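Molybdopterin biosynthesis moeA protein (Pyrococcus horikoshii, PDB 1WU2) probably takes part in the biosynthesis of the molybdenum cofactor, binding molybdopterin and aiding insertion of molybdenum, as its MoeA relatives do. Local coordinates at residues Ala35-Thr46 with Leu172-Lys182; Asn249-Thr257 with Lys292-Val303. One frame throughout, in Å; residues are numbered along the deposited sequence.

Contact 1 of 2, residues Ala35-Thr46 with Leu172-Lys182; sequences AVGRVLAEDIVT and LGIKKVPVKVK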
# COMPACT_ATOMS: atom_id res chain seq x y z
N ALA A 35 13.86 -3.21 -6.45
CA ALA A 35 13.83 -1.82 -5.98
C ALA A 35 12.46 -1.36 -5.46
O ALA A 35 12.39 -0.38 -4.73
CB ALA A 35 14.30 -0.88 -7.09
N VAL A 36 11.39 -2.04 -5.85
CA VAL A 36 10.04 -1.63 -5.46
C VAL A 36 9.83 -1.76 -3.94
O VAL A 36 10.14 -2.80 -3.36
CB VAL A 36 8.95 -2.45 -6.19
CG1 VAL A 36 7.55 -2.12 -5.66
CG2 VAL A 36 9.01 -2.19 -7.70
N GLY A 37 9.32 -0.70 -3.31
CA GLY A 37 9.09 -0.67 -1.88
C GLY A 37 10.25 -0.08 -1.08
O GLY A 37 10.12 0.17 0.11
N ARG A 38 11.37 0.15 -1.75
CA ARG A 38 12.56 0.71 -1.11
C ARG A 38 12.52 2.23 -1.10
O ARG A 38 11.80 2.85 -1.87
CB ARG A 38 13.82 0.22 -1.82
CG ARG A 38 14.11 -1.24 -1.57
CD ARG A 38 14.74 -1.50 -0.21
NE ARG A 38 15.65 -2.64 -0.25
CZ ARG A 38 16.80 -2.73 0.41
NH1 ARG A 38 17.22 -1.75 1.19
NH2 ARG A 38 17.53 -3.83 0.28
N VAL A 39 13.33 2.81 -0.22
CA VAL A 39 13.34 4.25 0.01
C VAL A 39 14.62 4.86 -0.53
O VAL A 39 15.71 4.50 -0.10
CB VAL A 39 13.22 4.58 1.50
CG1 VAL A 39 13.09 6.09 1.72
CG2 VAL A 39 12.05 3.83 2.12
N LEU A 40 14.49 5.80 -1.46
CA LEU A 40 15.63 6.48 -2.06
C LEU A 40 16.48 7.22 -1.03
O LEU A 40 15.95 7.99 -0.22
CB LEU A 40 15.17 7.48 -3.12
CG LEU A 40 14.86 6.93 -4.51
CD1 LEU A 40 14.42 8.07 -5.41
CD2 LEU A 40 16.07 6.21 -5.10
N ALA A 41 17.79 6.98 -1.07
CA ALA A 41 18.74 7.62 -0.16
C ALA A 41 18.99 9.08 -0.51
O ALA A 41 19.35 9.88 0.36
CB ALA A 41 20.06 6.87 -0.17
N GLU A 42 18.80 9.43 -1.78
CA GLU A 42 19.08 10.78 -2.27
C GLU A 42 18.22 11.16 -3.48
O GLU A 42 17.53 10.32 -4.05
CB GLU A 42 20.56 10.90 -2.65
CG GLU A 42 21.01 9.92 -3.73
CD GLU A 42 22.51 9.98 -4.02
OE1 GLU A 42 23.06 11.10 -4.10
OE2 GLU A 42 23.13 8.90 -4.16
N ASP A 43 18.26 12.44 -3.84
CA ASP A 43 17.68 12.91 -5.10
C ASP A 43 18.34 12.19 -6.28
O ASP A 43 19.55 11.94 -6.26
CB ASP A 43 17.89 14.42 -5.26
CG ASP A 43 17.01 15.26 -4.34
OD1 ASP A 43 16.01 14.75 -3.78
OD2 ASP A 43 17.24 16.46 -4.12
N ILE A 44 17.54 11.86 -7.29
CA ILE A 44 18.03 11.28 -8.53
C ILE A 44 17.97 12.37 -9.59
O ILE A 44 16.90 12.89 -9.89
CB ILE A 44 17.15 10.08 -8.95
CG1 ILE A 44 17.13 9.00 -7.86
CG2 ILE A 44 17.62 9.49 -10.27
CD1 ILE A 44 18.49 8.38 -7.56
N VAL A 45 19.13 12.74 -10.12
CA VAL A 45 19.23 13.77 -11.15
C VAL A 45 19.59 13.10 -12.47
O VAL A 45 20.55 12.34 -12.55
CB VAL A 45 20.31 14.82 -10.81
CG1 VAL A 45 20.35 15.92 -11.86
CG2 VAL A 45 20.06 15.41 -9.43
N THR A 46 18.80 13.39 -13.50
CA THR A 46 19.07 12.88 -14.85
C THR A 46 20.26 13.59 -15.50
O THR A 46 20.45 14.79 -15.33
CB THR A 46 17.80 13.02 -15.74
OG1 THR A 46 18.06 12.53 -17.05
CG2 THR A 46 17.40 14.48 -15.98
N LEU A 172 16.91 6.61 -17.23
CA LEU A 172 18.10 7.40 -16.90
C LEU A 172 19.40 6.57 -16.95
O LEU A 172 20.48 7.10 -16.74
CB LEU A 172 17.97 8.03 -15.51
CG LEU A 172 16.76 8.91 -15.15
CD1 LEU A 172 17.16 9.91 -14.07
CD2 LEU A 172 16.15 9.63 -16.35
N GLY A 173 19.28 5.26 -17.19
CA GLY A 173 20.44 4.38 -17.28
C GLY A 173 21.02 3.95 -15.94
O GLY A 173 22.21 3.65 -15.85
N ILE A 174 20.19 3.92 -14.90
CA ILE A 174 20.63 3.50 -13.56
C ILE A 174 20.31 2.02 -13.38
O ILE A 174 19.14 1.64 -13.34
CB ILE A 174 19.94 4.35 -12.46
CG1 ILE A 174 20.27 5.83 -12.64
CG2 ILE A 174 20.39 3.90 -11.07
CD1 ILE A 174 19.24 6.76 -12.05
N LYS A 175 21.35 1.19 -13.28
CA LYS A 175 21.19 -0.25 -13.11
C LYS A 175 20.90 -0.61 -11.65
O LYS A 175 20.06 -1.46 -11.36
CB LYS A 175 22.44 -0.99 -13.57
CG LYS A 175 22.71 -0.89 -15.07
CD LYS A 175 23.99 -1.62 -15.45
CE LYS A 175 24.01 -2.03 -16.92
NZ LYS A 175 24.99 -3.12 -17.18
N LYS A 176 21.64 0.03 -10.74
CA LYS A 176 21.47 -0.19 -9.30
C LYS A 176 21.30 1.16 -8.59
O LYS A 176 22.22 1.98 -8.56
CB LYS A 176 22.67 -0.94 -8.74
CG LYS A 176 22.87 -2.33 -9.34
CD LYS A 176 24.12 -3.02 -8.79
CE LYS A 176 23.90 -3.58 -7.39
NZ LYS A 176 23.71 -5.05 -7.39
N VAL A 177 20.10 1.37 -8.05
CA VAL A 177 19.71 2.65 -7.44
C VAL A 177 20.04 2.70 -5.94
O VAL A 177 19.77 1.75 -5.21
CB VAL A 177 18.20 2.93 -7.68
CG1 VAL A 177 17.30 1.98 -6.88
CG2 VAL A 177 17.86 4.38 -7.36
N PRO A 178 20.64 3.80 -5.48
CA PRO A 178 20.94 3.96 -4.05
C PRO A 178 19.69 4.13 -3.18
O PRO A 178 18.90 5.04 -3.42
CB PRO A 178 21.81 5.22 -4.00
CG PRO A 178 21.48 5.97 -5.24
CD PRO A 178 21.08 4.97 -6.26
N VAL A 179 19.53 3.25 -2.20
CA VAL A 179 18.43 3.30 -1.24
C VAL A 179 18.96 3.15 0.18
O VAL A 179 20.06 2.66 0.39
CB VAL A 179 17.37 2.21 -1.53
CG1 VAL A 179 16.69 2.45 -2.86
CG2 VAL A 179 17.99 0.80 -1.48
N LYS A 180 18.16 3.56 1.16
CA LYS A 180 18.53 3.40 2.56
C LYS A 180 18.57 1.92 2.94
O LYS A 180 17.76 1.12 2.46
CB LYS A 180 17.54 4.13 3.48
CG LYS A 180 17.49 5.64 3.29
CD LYS A 180 18.62 6.34 4.01
CE LYS A 180 18.32 7.82 4.20
NZ LYS A 180 19.44 8.53 4.87
N VAL A 181 19.53 1.57 3.79
CA VAL A 181 19.58 0.25 4.41
C VAL A 181 18.38 0.14 5.34
O VAL A 181 18.05 1.09 6.06
CB VAL A 181 20.90 0.05 5.21
CG1 VAL A 181 20.82 -1.19 6.11
CG2 VAL A 181 22.08 -0.07 4.25
N LYS A 182 17.72 -1.01 5.30
CA LYS A 182 16.56 -1.27 6.14
C LYS A 182 16.99 -1.30 7.60
O LYS A 182 17.90 -2.05 7.95
CB LYS A 182 15.93 -2.62 5.80
CG LYS A 182 15.41 -2.73 4.38
CD LYS A 182 14.54 -3.96 4.22
CE LYS A 182 14.04 -4.12 2.80
NZ LYS A 182 13.08 -5.25 2.69
O HOH W 1 15.17 1.07 1.67
O HOH W 2 20.75 9.06 2.54

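Contact 2 of 2, residues Asn249-Thr257 with Lys292-Val303; sequences NECDIVLIT and KVFIMSGYPVSV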
# COMPACT_ATOMS: atom_id res chain seq x y z
N ASN A 249 23.06 -5.38 18.30
CA ASN A 249 22.81 -5.93 16.97
C ASN A 249 21.91 -5.05 16.09
O ASN A 249 21.99 -5.12 14.86
CB ASN A 249 22.16 -7.32 17.08
CG ASN A 249 23.13 -8.41 17.53
OD1 ASN A 249 24.32 -8.16 17.75
ND2 ASN A 249 22.62 -9.63 17.67
N GLU A 250 21.06 -4.23 16.71
CA GLU A 250 20.00 -3.52 16.00
C GLU A 250 20.00 -2.02 16.21
O GLU A 250 20.63 -1.50 17.13
CB GLU A 250 18.63 -4.05 16.43
CG GLU A 250 18.12 -5.21 15.60
CD GLU A 250 18.12 -6.51 16.34
OE1 GLU A 250 18.22 -7.56 15.67
OE2 GLU A 250 18.02 -6.51 17.58
N CYS A 251 19.25 -1.34 15.35
CA CYS A 251 19.07 0.10 15.42
C CYS A 251 18.02 0.43 16.47
O CYS A 251 18.21 1.33 17.29
CB CYS A 251 18.66 0.64 14.04
SG CYS A 251 19.60 -0.03 12.65
N ASP A 252 16.89 -0.28 16.42
CA ASP A 252 15.89 -0.23 17.48
C ASP A 252 15.44 -1.65 17.84
O ASP A 252 15.73 -2.60 17.12
CB ASP A 252 14.70 0.68 17.10
CG ASP A 252 13.59 -0.04 16.34
OD1 ASP A 252 13.10 -1.08 16.82
OD2 ASP A 252 13.11 0.38 15.26
N ILE A 253 14.77 -1.78 18.98
CA ILE A 253 14.29 -3.08 19.44
C ILE A 253 12.90 -2.95 20.08
O ILE A 253 12.61 -2.02 20.82
CB ILE A 253 15.35 -3.82 20.37
CG1 ILE A 253 14.75 -4.29 21.70
CG2 ILE A 253 16.60 -2.97 20.62
CD1 ILE A 253 14.09 -5.64 21.61
N VAL A 254 12.05 -3.92 19.76
CA VAL A 254 10.67 -3.98 20.22
C VAL A 254 10.56 -5.17 21.17
O VAL A 254 11.03 -6.25 20.85
CB VAL A 254 9.72 -4.18 19.01
CG1 VAL A 254 8.43 -4.86 19.42
CG2 VAL A 254 9.45 -2.85 18.31
N LEU A 255 9.94 -4.97 22.33
CA LEU A 255 9.70 -6.08 23.25
C LEU A 255 8.28 -6.08 23.82
O LEU A 255 7.70 -5.03 24.10
CB LEU A 255 10.74 -6.14 24.37
CG LEU A 255 10.95 -4.90 25.25
CD1 LEU A 255 10.11 -4.98 26.52
CD2 LEU A 255 12.43 -4.77 25.60
N ILE A 256 7.76 -7.29 24.02
CA ILE A 256 6.38 -7.55 24.43
C ILE A 256 6.33 -7.83 25.93
O ILE A 256 7.33 -8.23 26.52
CB ILE A 256 5.88 -8.79 23.64
CG1 ILE A 256 5.84 -8.51 22.14
CG2 ILE A 256 4.53 -9.26 24.14
CD1 ILE A 256 5.03 -7.30 21.74
N THR A 257 5.17 -7.61 26.56
CA THR A 257 4.98 -8.00 27.96
C THR A 257 4.72 -9.50 28.06
O THR A 257 4.45 -10.03 29.14
CB THR A 257 3.84 -7.20 28.62
OG1 THR A 257 3.88 -7.38 30.04
CG2 THR A 257 2.47 -7.74 28.23
N LYS A 292 16.31 3.42 22.45
CA LYS A 292 15.93 2.66 21.25
C LYS A 292 15.04 1.45 21.53
O LYS A 292 14.84 0.62 20.65
CB LYS A 292 17.17 2.22 20.45
CG LYS A 292 18.25 3.28 20.27
CD LYS A 292 17.69 4.56 19.67
CE LYS A 292 18.79 5.46 19.15
NZ LYS A 292 18.53 6.88 19.45
N VAL A 293 14.49 1.34 22.74
CA VAL A 293 13.70 0.18 23.14
C VAL A 293 12.23 0.57 23.33
O VAL A 293 11.91 1.45 24.12
CB VAL A 293 14.23 -0.46 24.44
CG1 VAL A 293 13.50 -1.76 24.74
CG2 VAL A 293 15.73 -0.71 24.33
N PHE A 294 11.35 -0.13 22.62
CA PHE A 294 9.91 0.12 22.64
C PHE A 294 9.24 -0.95 23.50
O PHE A 294 9.23 -2.12 23.13
CB PHE A 294 9.34 0.04 21.22
CG PHE A 294 9.83 1.13 20.29
CD1 PHE A 294 8.94 2.08 19.80
CD2 PHE A 294 11.15 1.19 19.89
CE1 PHE A 294 9.37 3.08 18.94
CE2 PHE A 294 11.59 2.19 19.03
CZ PHE A 294 10.70 3.14 18.56
N ILE A 295 8.68 -0.54 24.64
CA ILE A 295 7.95 -1.46 25.52
C ILE A 295 6.49 -1.57 25.06
O ILE A 295 5.74 -0.60 25.12
CB ILE A 295 7.99 -1.00 27.02
CG1 ILE A 295 9.33 -0.36 27.40
CG2 ILE A 295 7.69 -2.17 27.94
CD1 ILE A 295 10.56 -1.20 27.11
N MSE A 296 6.10 -2.76 24.61
CA MSE A 296 4.77 -2.98 24.03
C MSE A 296 3.89 -3.81 24.97
O MSE A 296 4.35 -4.27 26.02
CB MSE A 296 4.88 -3.66 22.65
CG MSE A 296 6.17 -3.37 21.88
SE MSE A 296 5.90 -2.59 20.10
CE MSE A 296 5.42 -0.86 20.68
N SER A 297 2.64 -4.02 24.57
CA SER A 297 1.56 -4.42 25.49
C SER A 297 1.20 -5.91 25.55
O SER A 297 0.50 -6.32 26.48
CB SER A 297 0.30 -3.62 25.17
OG SER A 297 -0.85 -4.45 25.21
N GLY A 298 1.62 -6.70 24.57
CA GLY A 298 1.37 -8.13 24.60
C GLY A 298 0.06 -8.63 24.01
O GLY A 298 0.00 -9.77 23.55
N TYR A 299 -0.98 -7.81 24.03
CA TYR A 299 -2.25 -8.19 23.41
C TYR A 299 -2.33 -7.62 22.00
O TYR A 299 -2.11 -6.43 21.81
CB TYR A 299 -3.43 -7.76 24.30
CG TYR A 299 -3.64 -8.71 25.46
CD1 TYR A 299 -3.62 -8.24 26.78
CD2 TYR A 299 -3.81 -10.08 25.25
CE1 TYR A 299 -3.79 -9.12 27.86
CE2 TYR A 299 -3.98 -10.96 26.31
CZ TYR A 299 -3.97 -10.48 27.61
OH TYR A 299 -4.14 -11.36 28.65
N PRO A 300 -2.63 -8.47 21.00
CA PRO A 300 -2.54 -8.09 19.59
C PRO A 300 -3.17 -6.75 19.20
O PRO A 300 -2.54 -5.97 18.50
CB PRO A 300 -3.26 -9.24 18.88
CG PRO A 300 -3.06 -10.40 19.76
CD PRO A 300 -3.07 -9.87 21.16
N VAL A 301 -4.39 -6.49 19.66
CA VAL A 301 -5.07 -5.24 19.32
C VAL A 301 -4.27 -4.05 19.84
O VAL A 301 -4.11 -3.04 19.15
CB VAL A 301 -6.51 -5.19 19.88
CG1 VAL A 301 -7.16 -3.84 19.59
CG2 VAL A 301 -7.36 -6.32 19.28
N SER A 302 -3.78 -4.17 21.07
CA SER A 302 -2.99 -3.12 21.71
C SER A 302 -1.59 -2.91 21.09
O SER A 302 -1.11 -1.79 21.04
CB SER A 302 -2.87 -3.42 23.20
OG SER A 302 -2.15 -2.41 23.88
N VAL A 303 -0.95 -3.99 20.64
CA VAL A 303 0.34 -3.89 19.95
C VAL A 303 0.19 -3.19 18.60
O VAL A 303 1.07 -2.44 18.20
CB VAL A 303 0.97 -5.30 19.72
CG1 VAL A 303 2.15 -5.23 18.75
CG2 VAL A 303 1.41 -5.89 21.04

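Contact 1 of 2, residues Ala35-Thr46 with Leu172-Lys182
Arg38 lies across Val179 and Lys182. Its CB packs against Val179 CG1 at 3.8 Å. With CG beside the backbone N (chi1 -72°), the chain, bent at chi2 and again at chi3, crosses Val179 at about a right angle, and CD comes near Val179 CG2 and Lys182 CE. NE lies 3.8 Å from Lys182 CE, which sits over one face of the guanidinium, offset toward its rim. Lys180 O lies at the guanidinium edge, in its plane, 3.2 Å from Arg38 NH1. The salt bridge of NH1 is with Glu28, outside the two segments. With only a methyl here, as in alanine, Glu28 is likely to lose its salt-bridge partner, and Val179 CG2 and Lys182 CE their cover.

Leu40 and Val179 make a single beta bridge, which docks the loop on strand 176-180. Two backbone bonds hold this centre. Lys180 N donates to Val39 O at 2.9 Å, nearly in line with the C=O bond. Ala41 N donates to Pro178 O, a straight N-H approach from above the carbonyl plane. A water links Val39 N to Lys180 O. A second joins Ala41 O to Lys180 NZ, which also pairs with Glu23.

Toward the other end the contact is apolar. Leu40 CD2 meets Val177 CG2 tightly at 3.4 Å, the two side chains crossing at about a right angle. Ile44 splits its branches: CG2 touches Ile174 CD1 at 3.6 Å and Leu172 CD1, while CD1 turns to Val177 CG2. Leu172 then packs its two methyls against Thr46, whose OG1 bonds to Phe48 O.

The contact thus grades from a polar end, held by main-chain bonds and water, with the charges answered from outside by Glu28 and Glu23, to an apolar end closed by branched side chains.

Contact 2 of 2, residues Asn249-Thr257 with Lys292-Val303
Leu255 and Met296, a selenomethionine, bury the most surface here, and Phe294 follows. Leu255 lies on the sheet face that also carries Ile253, Val293 and Ile295. Its CG sits between the backbone N and the carbonyl carbon (chi1 56°), and its two methyls part. CD2 presses on Val293 CG1 at 3.3 Å, a tight pair, and CD1 rests 3.9 Å from Ile295 CD1. The backbone of Leu255 is held twice: its N donates to Phe294 O at 3.0 Å, and its O accepts from Met296 N at 2.8 Å.

Met296 bends at chi2 and chi3, and its selenium comes to Val254 CG1 at 3.5 Å, the side chains crossing at about a right angle. Its CB touches Ile256 CD1, which also reaches Val303 CG2 at the start of helix 300-319.

Phe294 shares the other face with Val254. Its CB meets Val254 CG2, and its CE2 lies 4.0 Å from Asp252 CB. The ring packs edge-to-face with Tyr289. Phe294 N bonds to Ile253 O, and Ile253 N to Lys292 O, completing a parallel ladder of four bonds.

Past the strands, Gly298 brings its CA to Ile256 CG2 at 3.4 Å. Strand 252-255 lies between the parallel strands 184-190 and 293-295. Val254 packs on helix 212-222 and Phe294 on helix 300-319, consistent with the alpha/beta fold of the probable molybdopterin-binding domain.

From the N terminus, the chain passes helix 10-20 and strand 27-31 before Ala35-Thr46. It then runs out through the six-stranded sheet holding 60-63 and 77-84, and returns by helix 163-171. Contact 1 closes this long excursion, with 125 residues between its segments. Strand 184-190 follows at once and enters a mixed sheet as one of its parallel strands. Contact 2 closes a shorter loop of 34 residues within that sheet, joining two of its strands. The contacts are in series, neither nesting nor crossing. The centres of contacts 1 and 2 lie about 30 Å apart, their nearest atoms about 5 Å. Lys292 of contact 2 also bonds to Asp20 O, at the end of helix 10-20.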